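PDB 6MPR: malonate decarboxylase subunit alpha from Acinetobacter baumannii ATCC 17978, which is probably the transferase subunit of malonate decarboxylase, exchanging acetyl for malonyl on the acyl carrier protein before the malonyl group is decarboxylated. Local coordinates for residues A72-L75 / S76-L79; P95-R99 / S100-D104; G256-K260 / H261-S265; P282-G285 / E286-L290. All coordinates share one frame; numbering follows the deposited sequence.

Contact 1 of 4, residues A72-L75 / S76-L79; sequences ADFL and SRSL
The Arg77 guanidinium has Phe74 CA over one face, 3.5 Å above the plane and out toward the rim, and Asp73 OD2 at its edge, in plane. The Phe74 ring carries Ser78 OG over one face, 3.8 Å from CE1, with Arg77 NH1 near the ring plane at the edge. Asp73 and Arg77 run side by side, yet their flat ends are turned 52° against each other. NE and NH2 both converge on the single oxygen OD2, from one face of the carboxylate, with Arg77 NH2 at 2.9 Å and Arg77 NE at 3.2 Å from Asp73 OD2. A bend in the Arg77 chain (chi3 -84°) folds the guanidinium back over the preceding turn to make this salt bridge.

All of this belongs to helix 73-79, the crossover helix of a beta-alpha-beta unit between parallel strands 61-64 and 90-94. Ala72 is its N-cap residue, and its O takes Ser76 N at 2.9 Å. Two residues on, Phe74 O is gripped twice by Ser78, by N and by OG, from opposite faces of the carbonyl plane; the OG of Ser78 lies 2.8 Å from Phe74 O. The charged pair is held from outside as well: Asp73 OD1 accepts from Tyr230 N, and Arg77 NH1 forms a salt bridge with Asp226. Leu75 and Leu79 pack on Leu160 of strand 158-163.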
loop_
_atom_site.group_PDB
_atom_site.type_symbol
_atom_site.label_atom_id
_atom_site.label_comp_id
_atom_site.label_asym_id
_atom_site.label_seq_id
_atom_site.Cartn_x
_atom_site.Cartn_y
_atom_site.Cartn_z
ATOM N N ALA A 72 -4.138 10.913 -20.723
ATOM C CA ALA A 72 -3.694 10.507 -22.054
ATOM C C ALA A 72 -4.826 10.811 -23.039
ATOM O O ALA A 72 -5.489 9.927 -23.591
ATOM C CB ALA A 72 -3.318 9.034 -22.056
ATOM N N ASP A 73 -5.070 12.102 -23.238
ATOM C CA ASP A 73 -6.311 12.481 -23.918
ATOM C C ASP A 73 -6.259 12.254 -25.424
ATOM O O ASP A 73 -7.310 12.074 -26.050
ATOM C CB ASP A 73 -6.672 13.937 -23.612
ATOM C CG ASP A 73 -5.705 14.933 -24.214
ATOM O OD1 ASP A 73 -4.516 14.972 -23.799
ATOM O OD2 ASP A 73 -6.132 15.679 -25.123
ATOM N N PHE A 74 -5.067 12.249 -26.021
ATOM C CA PHE A 74 -4.970 11.836 -27.419
ATOM C C PHE A 74 -5.381 10.378 -27.578
ATOM O O PHE A 74 -6.150 10.035 -28.489
ATOM C CB PHE A 74 -3.547 12.072 -27.923
ATOM C CG PHE A 74 -3.301 11.604 -29.321
ATOM C CD1 PHE A 74 -3.981 12.168 -30.391
ATOM C CD2 PHE A 74 -2.367 10.622 -29.568
ATOM C CE1 PHE A 74 -3.728 11.745 -31.696
ATOM C CE2 PHE A 74 -2.122 10.186 -30.857
ATOM C CZ PHE A 74 -2.801 10.754 -31.920
ATOM N N LEU A 75 -4.918 9.509 -26.678
ATOM C CA LEU A 75 -5.295 8.098 -26.779
ATOM C C LEU A 75 -6.774 7.892 -26.473
ATOM O O LEU A 75 -7.441 7.103 -27.151
ATOM C CB LEU A 75 -4.428 7.235 -25.849
ATOM C CG LEU A 75 -2.931 7.197 -26.162
ATOM C CD1 LEU A 75 -2.166 6.287 -25.167
ATOM C CD2 LEU A 75 -2.683 6.780 -27.604
ATOM N N SER A 76 -7.312 8.599 -25.472
ATOM C CA SER A 76 -8.727 8.425 -25.152
ATOM C C SER A 76 -9.621 8.989 -26.253
ATOM O O SER A 76 -10.613 8.353 -26.620
ATOM C CB SER A 76 -9.059 9.045 -23.788
ATOM O OG SER A 76 -8.743 10.427 -23.737
ATOM N N ARG A 77 -9.283 10.163 -26.811
ATOM C CA ARG A 77 -10.066 10.693 -27.929
ATOM C C ARG A 77 -9.989 9.760 -29.130
ATOM O O ARG A 77 -10.984 9.564 -29.845
ATOM C CB ARG A 77 -9.588 12.099 -28.317
ATOM C CG ARG A 77 -9.977 13.201 -27.327
ATOM C CD ARG A 77 -9.526 14.593 -27.804
ATOM N NE ARG A 77 -8.132 14.889 -27.454
ATOM C CZ ARG A 77 -7.137 14.942 -28.342
ATOM N NH1 ARG A 77 -7.376 14.720 -29.628
ATOM N NH2 ARG A 77 -5.899 15.223 -27.950
ATOM N N SER A 78 -8.812 9.165 -29.360
ATOM C CA SER A 78 -8.653 8.255 -30.491
ATOM C C SER A 78 -9.432 6.969 -30.263
ATOM O O SER A 78 -10.123 6.484 -31.165
ATOM C CB SER A 78 -7.165 7.952 -30.734
ATOM O OG SER A 78 -6.416 9.112 -31.102
ATOM N N LEU A 79 -9.344 6.403 -29.054
ATOM C CA LEU A 79 -10.089 5.180 -28.764
ATOM C C LEU A 79 -11.585 5.374 -29.004
ATOM O O LEU A 79 -12.254 4.491 -29.557
ATOM C CB LEU A 79 -9.820 4.743 -27.320
ATOM C CG LEU A 79 -10.447 3.415 -26.890
ATOM C CD1 LEU A 79 -9.864 2.272 -27.703
ATOM C CD2 LEU A 79 -10.212 3.181 -25.406
#

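Contact 2 of 4, residues P95-R99 / S100-D104; sequences PSVGR and SEHLD
Arg99 lies in the short link from strand 96-97 to helix 100-107, and its side chain lies across the first turn of that helix. Arg99 CB stands over the centre of the His102 ring in a CH-pi contact, 3.5 Å from the ring centroid. Arg99 CG keeps to the same ring but leans toward its far side, 3.4 Å from His102 CE1. Here the chain bends (chi2 -88°) and turns off the imidazole toward Glu101, with Arg99 CD 3.8 Å from Glu101 OE1. Arg99 NE then makes the main bond, a nearly straight one (170°) of 2.8 Å to Glu101 OE1, which it meets on the syn side and from within the guanidinium plane. At the tip, NH2 adds a weak bond to the other oxygen, Glu101 OE2. With the carboxylate and guanidinium planes 67° apart, the two-pronged contact is uneven: NE makes the strong bond and NH2 only the weak one. Glu101 OE1 probably also accepts from Ser76 OG of helix 73-79, and the Arg99 guanidinium makes a cation-pi contact with Tyr230.

The backbone closes the link: His102 N reaches Arg99 O at 3.1 Å, from above the carbonyl plane. The ring edge of His102 receives a weak bond from Gly98 N, 3.4 Å from ND1. Val97 and Leu103 cross at about a right angle, and Leu103 goes on to pack against helix 125-131. Val97 CG1 touches Leu103 CD2 at 3.9 Å and also His102 CB at 3.8 Å.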
loop_
_atom_site.group_PDB
_atom_site.type_symbol
_atom_site.label_atom_id
_atom_site.label_comp_id
_atom_site.label_asym_id
_atom_site.label_seq_id
_atom_site.Cartn_x
_atom_site.Cartn_y
_atom_site.Cartn_z
ATOM N N PRO A 95 -8.234 4.860 -13.044
ATOM C CA PRO A 95 -8.153 5.482 -11.716
ATOM C C PRO A 95 -9.095 6.666 -11.583
ATOM O O PRO A 95 -9.745 6.828 -10.551
ATOM C CB PRO A 95 -6.677 5.899 -11.615
ATOM C CG PRO A 95 -5.964 4.901 -12.517
ATOM C CD PRO A 95 -6.909 4.692 -13.673
ATOM N N SER A 96 -9.202 7.481 -12.629
ATOM C CA SER A 96 -10.032 8.681 -12.597
ATOM C C SER A 96 -10.783 8.795 -13.918
ATOM O O SER A 96 -10.168 8.697 -14.984
ATOM C CB SER A 96 -9.169 9.928 -12.350
ATOM O OG SER A 96 -9.972 11.031 -11.960
ATOM N N VAL A 97 -12.105 8.988 -13.844
ATOM C CA VAL A 97 -12.972 9.122 -15.017
ATOM C C VAL A 97 -13.462 10.562 -15.040
ATOM O O VAL A 97 -14.382 10.917 -14.297
ATOM C CB VAL A 97 -14.159 8.153 -14.986
ATOM C CG1 VAL A 97 -14.857 8.136 -16.345
ATOM C CG2 VAL A 97 -13.724 6.764 -14.590
ATOM N N GLY A 98 -12.875 11.387 -15.903
ATOM C CA GLY A 98 -13.274 12.779 -16.012
ATOM C C GLY A 98 -13.521 13.288 -17.424
ATOM O O GLY A 98 -14.486 14.027 -17.644
ATOM N N ARG A 99 -12.659 12.922 -18.379
ATOM C CA ARG A 99 -12.814 13.389 -19.753
ATOM C C ARG A 99 -14.163 12.952 -20.316
ATOM O O ARG A 99 -14.656 11.867 -20.009
ATOM C CB ARG A 99 -11.684 12.850 -20.642
ATOM C CG ARG A 99 -10.246 13.168 -20.190
ATOM C CD ARG A 99 -9.729 14.506 -20.736
ATOM N NE ARG A 99 -9.953 14.632 -22.171
ATOM C CZ ARG A 99 -9.855 15.768 -22.861
ATOM N NH1 ARG A 99 -9.501 16.896 -22.254
ATOM N NH2 ARG A 99 -10.109 15.775 -24.168
ATOM N N SER A 100 -14.768 13.810 -21.141
ATOM C CA SER A 100 -16.041 13.464 -21.765
ATOM C C SER A 100 -15.930 12.210 -22.632
ATOM O O SER A 100 -16.842 11.376 -22.646
ATOM C CB SER A 100 -16.547 14.637 -22.603
ATOM O OG SER A 100 -15.650 14.929 -23.658
ATOM N N GLU A 101 -14.833 12.064 -23.381
ATOM C CA GLU A 101 -14.722 10.887 -24.239
ATOM C C GLU A 101 -14.600 9.592 -23.436
ATOM O O GLU A 101 -14.864 8.519 -23.986
ATOM C CB GLU A 101 -13.551 11.038 -25.222
ATOM C CG GLU A 101 -12.136 10.941 -24.616
ATOM C CD GLU A 101 -11.588 12.284 -24.148
ATOM O OE1 GLU A 101 -10.385 12.347 -23.785
ATOM O OE2 GLU A 101 -12.356 13.275 -24.148
ATOM N N HIS A 102 -14.222 9.657 -22.152
ATOM C CA HIS A 102 -14.221 8.442 -21.339
ATOM C C HIS A 102 -15.609 7.829 -21.299
ATOM O O HIS A 102 -15.785 6.629 -21.523
ATOM C CB HIS A 102 -13.756 8.733 -19.917
ATOM C CG HIS A 102 -12.340 9.179 -19.826
ATOM N ND1 HIS A 102 -11.821 9.761 -18.691
ATOM C CD2 HIS A 102 -11.327 9.124 -20.720
ATOM C CE1 HIS A 102 -10.551 10.061 -18.894
ATOM N NE2 HIS A 102 -10.224 9.677 -20.114
ATOM N N LEU A 103 -16.614 8.653 -21.019
ATOM C CA LEU A 103 -17.967 8.140 -20.957
ATOM C C LEU A 103 -18.553 7.940 -22.348
ATOM O O LEU A 103 -19.418 7.073 -22.524
ATOM C CB LEU A 103 -18.814 9.068 -20.084
ATOM C CG LEU A 103 -18.293 9.064 -18.639
ATOM C CD1 LEU A 103 -19.090 9.982 -17.729
ATOM C CD2 LEU A 103 -18.265 7.648 -18.070
ATOM N N ASP A 104 -18.065 8.681 -23.360
ATOM C CA ASP A 104 -18.496 8.429 -24.733
ATOM C C ASP A 104 -18.212 6.987 -25.162
ATOM O O ASP A 104 -18.946 6.428 -25.988
ATOM C CB ASP A 104 -17.811 9.394 -25.707
ATOM C CG ASP A 104 -18.196 10.864 -25.482
ATOM O OD1 ASP A 104 -19.128 11.167 -24.697
ATOM O OD2 ASP A 104 -17.540 11.731 -26.103
#

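Contact 3 of 4, residues G256-K260 / H261-S265; sequences GIYEK and HNVQS
A Schellman motif ends helix 244-261 here, with Asn262 as the first residue to leave the helix, at a positive phi of 61°. His261 N still makes a regular helical bond to Ile257 O (3.0 Å). Past it the chain folds back: Val263 N meets Tyr258 O at 3.0 Å, in the carbonyl plane and on a lone pair, whereas Asn262 N bonds Glu259 O at 3.3 Å from above the carbonyl plane. The reversal carries Val263 CG2 to Tyr258 CD1, 4.3 Å away, and both side chains pack on Leu363 of strand 363-366.

Lys260 and His261 lie side by side, the lysine chain extended along one face of the imidazole as far as CE, with CG anti to the backbone N (chi1 178°), and bent only at its end. Lys260 CG stands over the ring centre, 3.9 Å from the centroid, and CD follows at 3.6 Å from His261 NE2. ND1 of the ring is hydrogen-bonded to Asp410, and the rings of His474 and Tyr485 meet it as well; Tyr258 OH bonds His268. Gln264, leading into strand 265-268, gives a bond from NE2 to Lys293 O. The same Gln264 NE2 bonds Asn262 O at 3.0 Å, straight on the N-H side (169°) but from above the carbonyl plane.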
loop_
_atom_site.group_PDB
_atom_site.type_symbol
_atom_site.label_atom_id
_atom_site.label_comp_id
_atom_site.label_asym_id
_atom_site.label_seq_id
_atom_site.Cartn_x
_atom_site.Cartn_y
_atom_site.Cartn_z
ATOM N N GLY A 256 -6.563 22.473 18.480
ATOM C CA GLY A 256 -7.296 21.379 19.076
ATOM C C GLY A 256 -6.978 19.992 18.559
ATOM O O GLY A 256 -7.450 19.018 19.148
ATOM N N ILE A 257 -6.220 19.872 17.467
ATOM C CA ILE A 257 -5.856 18.562 16.931
ATOM C C ILE A 257 -4.344 18.434 16.741
ATOM O O ILE A 257 -3.708 17.543 17.323
ATOM C CB ILE A 257 -6.592 18.279 15.607
ATOM C CG1 ILE A 257 -8.114 18.489 15.764
ATOM C CG2 ILE A 257 -6.308 16.839 15.160
ATOM C CD1 ILE A 257 -8.926 18.172 14.497
ATOM N N TYR A 258 -3.752 19.303 15.915
ATOM C CA TYR A 258 -2.336 19.139 15.578
ATOM C C TYR A 258 -1.458 19.349 16.804
ATOM O O TYR A 258 -0.593 18.518 17.117
ATOM C CB TYR A 258 -1.904 20.115 14.477
ATOM C CG TYR A 258 -2.544 19.929 13.111
ATOM C CD1 TYR A 258 -3.464 18.912 12.866
ATOM C CD2 TYR A 258 -2.209 20.780 12.061
ATOM C CE1 TYR A 258 -4.039 18.765 11.597
ATOM C CE2 TYR A 258 -2.766 20.628 10.811
ATOM C CZ TYR A 258 -3.678 19.629 10.587
ATOM O OH TYR A 258 -4.224 19.519 9.338
ATOM N N GLU A 259 -1.669 20.460 17.506
ATOM C CA GLU A 259 -0.923 20.717 18.731
ATOM C C GLU A 259 -1.271 19.691 19.808
ATOM O O GLU A 259 -0.383 19.151 20.478
ATOM C CB GLU A 259 -1.215 22.129 19.232
ATOM C CG GLU A 259 -0.331 22.520 20.417
ATOM C CD GLU A 259 -0.610 23.911 20.952
ATOM O OE1 GLU A 259 -1.538 24.592 20.459
ATOM O OE2 GLU A 259 0.113 24.325 21.876
ATOM N N LYS A 260 -2.566 19.415 19.983
ATOM C CA LYS A 260 -3.020 18.555 21.074
ATOM C C LYS A 260 -2.363 17.185 21.018
ATOM O O LYS A 260 -1.966 16.631 22.051
ATOM C CB LYS A 260 -4.547 18.406 21.022
ATOM C CG LYS A 260 -5.114 17.476 22.109
ATOM C CD LYS A 260 -6.634 17.379 22.023
ATOM C CE LYS A 260 -7.175 16.382 23.046
ATOM N NZ LYS A 260 -7.099 16.913 24.437
ATOM N N HIS A 261 -2.252 16.616 19.819
ATOM C CA HIS A 261 -1.750 15.262 19.647
ATOM C C HIS A 261 -0.342 15.204 19.079
ATOM O O HIS A 261 0.142 14.105 18.787
ATOM C CB HIS A 261 -2.695 14.470 18.743
ATOM C CG HIS A 261 -4.107 14.457 19.228
ATOM N ND1 HIS A 261 -4.491 13.780 20.362
ATOM C CD2 HIS A 261 -5.225 15.044 18.741
ATOM C CE1 HIS A 261 -5.789 13.948 20.556
ATOM N NE2 HIS A 261 -6.258 14.707 19.583
ATOM N N ASN A 262 0.318 16.347 18.900
ATOM C CA ASN A 262 1.711 16.405 18.438
ATOM C C ASN A 262 1.870 15.775 17.050
ATOM O O ASN A 262 2.736 14.931 16.820
ATOM C CB ASN A 262 2.636 15.743 19.460
ATOM C CG ASN A 262 4.097 16.127 19.271
ATOM O OD1 ASN A 262 4.416 17.270 18.922
ATOM N ND2 ASN A 262 4.995 15.166 19.495
ATOM N N VAL A 263 1.022 16.208 16.119
ATOM C CA VAL A 263 1.013 15.667 14.758
ATOM C C VAL A 263 2.251 16.157 14.018
ATOM O O VAL A 263 2.427 17.361 13.815
ATOM C CB VAL A 263 -0.270 16.077 14.025
ATOM C CG1 VAL A 263 -0.246 15.624 12.558
ATOM C CG2 VAL A 263 -1.500 15.530 14.765
ATOM N N GLN A 264 3.115 15.221 13.621
ATOM C CA GLN A 264 4.338 15.510 12.879
ATOM C C GLN A 264 4.189 15.345 11.379
ATOM O O GLN A 264 4.931 15.985 10.619
ATOM C CB GLN A 264 5.479 14.579 13.315
ATOM C CG GLN A 264 5.755 14.534 14.792
ATOM C CD GLN A 264 6.130 15.890 15.315
ATOM O OE1 GLN A 264 7.129 16.473 14.890
ATOM N NE2 GLN A 264 5.315 16.422 16.229
ATOM N N SER A 265 3.292 14.463 10.938
ATOM C CA SER A 265 3.183 14.093 9.530
ATOM C C SER A 265 1.713 13.982 9.162
ATOM O O SER A 265 0.892 13.562 9.983
ATOM C CB SER A 265 3.900 12.767 9.252
ATOM O OG SER A 265 3.435 11.743 10.112
#

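Contact 4 of 4, residues P282-G285 / E286-L290; sequences PTYG and ESLGL
Gly285, Glu286 and Tyr284 carry most of this contact at the end of helix 272-287. The oxygen of Gly285 is the point to which the chain returns: Leu290 N bonds Gly285 O at 3.2 Å and 162°, while Leu288 N gives the same oxygen a weaker bond. Leu290 CB follows its own nitrogen, 3.6 Å from Gly285 O.

Tyr284 uses both its carbonyl and its ring. Its oxygen accepts two bonds, one from Leu288 N and a short one of 2.7 Å from Ser287 OG to Tyr284 O. The serine hydroxyl gets there because OG sits between its own N and carbonyl carbon (chi1 81°). Over one face of the tyrosine ring, offset toward the rim, comes the methyl CD1 of Leu288, 3.6 Å from Tyr284 CE2, in a CH-pi contact. Met251 and Arg255 of helix 244-261 also pack on the tyrosine side chain.

Glu286 works on the solvent side of the helix. Glu286 CB presses on the preceding turn at 3.3 Å from Pro282 O, and the chain then bends (chi2 64°) to bring the carboxylate round. A water donates to Glu286 OE2 at 3.1 Å and more weakly to Pro282 O, tying the acid to a wider, pi-type turn. Lys291 is a long, weak ion-pair partner of the same oxygen. Gly289, with positive phi, is where the chain leaves the helix; Leu290 N to Gly285 O and, inside it, Gly289 N to Glu286 O (3.0 Å) make this ending a Schellman motif.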
loop_
_atom_site.group_PDB
_atom_site.type_symbol
_atom_site.label_atom_id
_atom_site.label_comp_id
_atom_site.label_asym_id
_atom_site.label_seq_id
_atom_site.Cartn_x
_atom_site.Cartn_y
_atom_site.Cartn_z
ATOM N N PRO A 282 2.174 29.818 9.409
ATOM C CA PRO A 282 3.257 30.775 9.679
ATOM C C PRO A 282 2.824 32.004 10.457
ATOM O O PRO A 282 3.682 32.831 10.798
ATOM C CB PRO A 282 3.739 31.171 8.267
ATOM C CG PRO A 282 3.169 30.121 7.343
ATOM C CD PRO A 282 1.873 29.748 7.967
ATOM N N THR A 283 1.532 32.169 10.732
ATOM C CA THR A 283 1.036 33.307 11.502
ATOM C C THR A 283 0.453 32.823 12.823
ATOM O O THR A 283 1.069 33.000 13.874
ATOM C CB THR A 283 -0.007 34.091 10.704
ATOM O OG1 THR A 283 -1.032 33.193 10.261
ATOM C CG2 THR A 283 0.627 34.763 9.493
ATOM N N TYR A 284 -0.717 32.188 12.796
ATOM C CA TYR A 284 -1.299 31.660 14.025
ATOM C C TYR A 284 -0.427 30.560 14.621
ATOM O O TYR A 284 -0.195 30.528 15.836
ATOM C CB TYR A 284 -2.706 31.149 13.739
ATOM C CG TYR A 284 -3.414 30.575 14.938
ATOM C CD1 TYR A 284 -3.744 31.382 16.018
ATOM C CD2 TYR A 284 -3.790 29.234 14.971
ATOM C CE1 TYR A 284 -4.417 30.857 17.118
ATOM C CE2 TYR A 284 -4.461 28.700 16.063
ATOM C CZ TYR A 284 -4.767 29.515 17.132
ATOM O OH TYR A 284 -5.434 28.985 18.215
ATOM N N GLY A 285 0.083 29.657 13.783
ATOM C CA GLY A 285 0.961 28.622 14.293
ATOM C C GLY A 285 2.215 29.193 14.921
ATOM O O GLY A 285 2.661 28.726 15.971
ATOM N N GLU A 286 2.788 30.226 14.295
ATOM C CA GLU A 286 3.967 30.888 14.853
ATOM C C GLU A 286 3.661 31.546 16.194
ATOM O O GLU A 286 4.480 31.498 17.120
ATOM C CB GLU A 286 4.493 31.921 13.854
ATOM C CG GLU A 286 5.615 32.813 14.369
ATOM C CD GLU A 286 6.871 32.050 14.704
ATOM O OE1 GLU A 286 7.648 32.559 15.544
ATOM O OE2 GLU A 286 7.087 30.951 14.138
ATOM N N SER A 287 2.486 32.163 16.318
ATOM C CA SER A 287 2.094 32.786 17.576
ATOM C C SER A 287 1.952 31.777 18.715
ATOM O O SER A 287 2.092 32.161 19.884
ATOM C CB SER A 287 0.777 33.545 17.388
ATOM O OG SER A 287 -0.321 32.651 17.456
ATOM N N LEU A 288 1.694 30.506 18.406
ATOM C CA LEU A 288 1.621 29.429 19.388
ATOM C C LEU A 288 2.975 28.777 19.647
ATOM O O LEU A 288 3.055 27.851 20.466
ATOM C CB LEU A 288 0.612 28.356 18.927
ATOM C CG LEU A 288 -0.839 28.819 18.738
ATOM C CD1 LEU A 288 -1.694 27.699 18.160
ATOM C CD2 LEU A 288 -1.425 29.336 20.056
ATOM N N GLY A 289 4.030 29.231 18.964
ATOM C CA GLY A 289 5.364 28.687 19.151
ATOM C C GLY A 289 5.570 27.302 18.576
ATOM O O GLY A 289 6.418 26.553 19.074
ATOM N N LEU A 290 4.832 26.946 17.524
ATOM C CA LEU A 290 4.758 25.561 17.077
ATOM C C LEU A 290 5.681 25.213 15.909
ATOM O O LEU A 290 5.642 24.066 15.442
ATOM C CB LEU A 290 3.309 25.215 16.702
ATOM C CG LEU A 290 2.294 25.252 17.850
ATOM C CD1 LEU A 290 0.864 25.014 17.326
ATOM C CD2 LEU A 290 2.657 24.251 18.927
HETATM O O HOH W 1 6.493 30.988 11.120
#

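Overall arrangement
Along the chain the four contacts follow in series and fall into two neighbouring pairs. Contacts 1 and 2 have centres about 10 Å apart, where helices 73-79 and 100-107 lie against each other beside the eight-stranded parallel sheet; Asp73 packs on Arg99 and Ser76 on His102 across the seam. Contacts 3 and 4, about 13 Å between centres, are the ends of helices 244-261 and 272-287, which come before and after strand 265-268 of the mixed sheet; Glu259 packs there on Leu288 and Leu290. Centres of the two pairs lie about 38 to 48 Å apart, on opposite sides of the chain's centre, so the pairs belong to two separate sheet-and-helix halves of the chain.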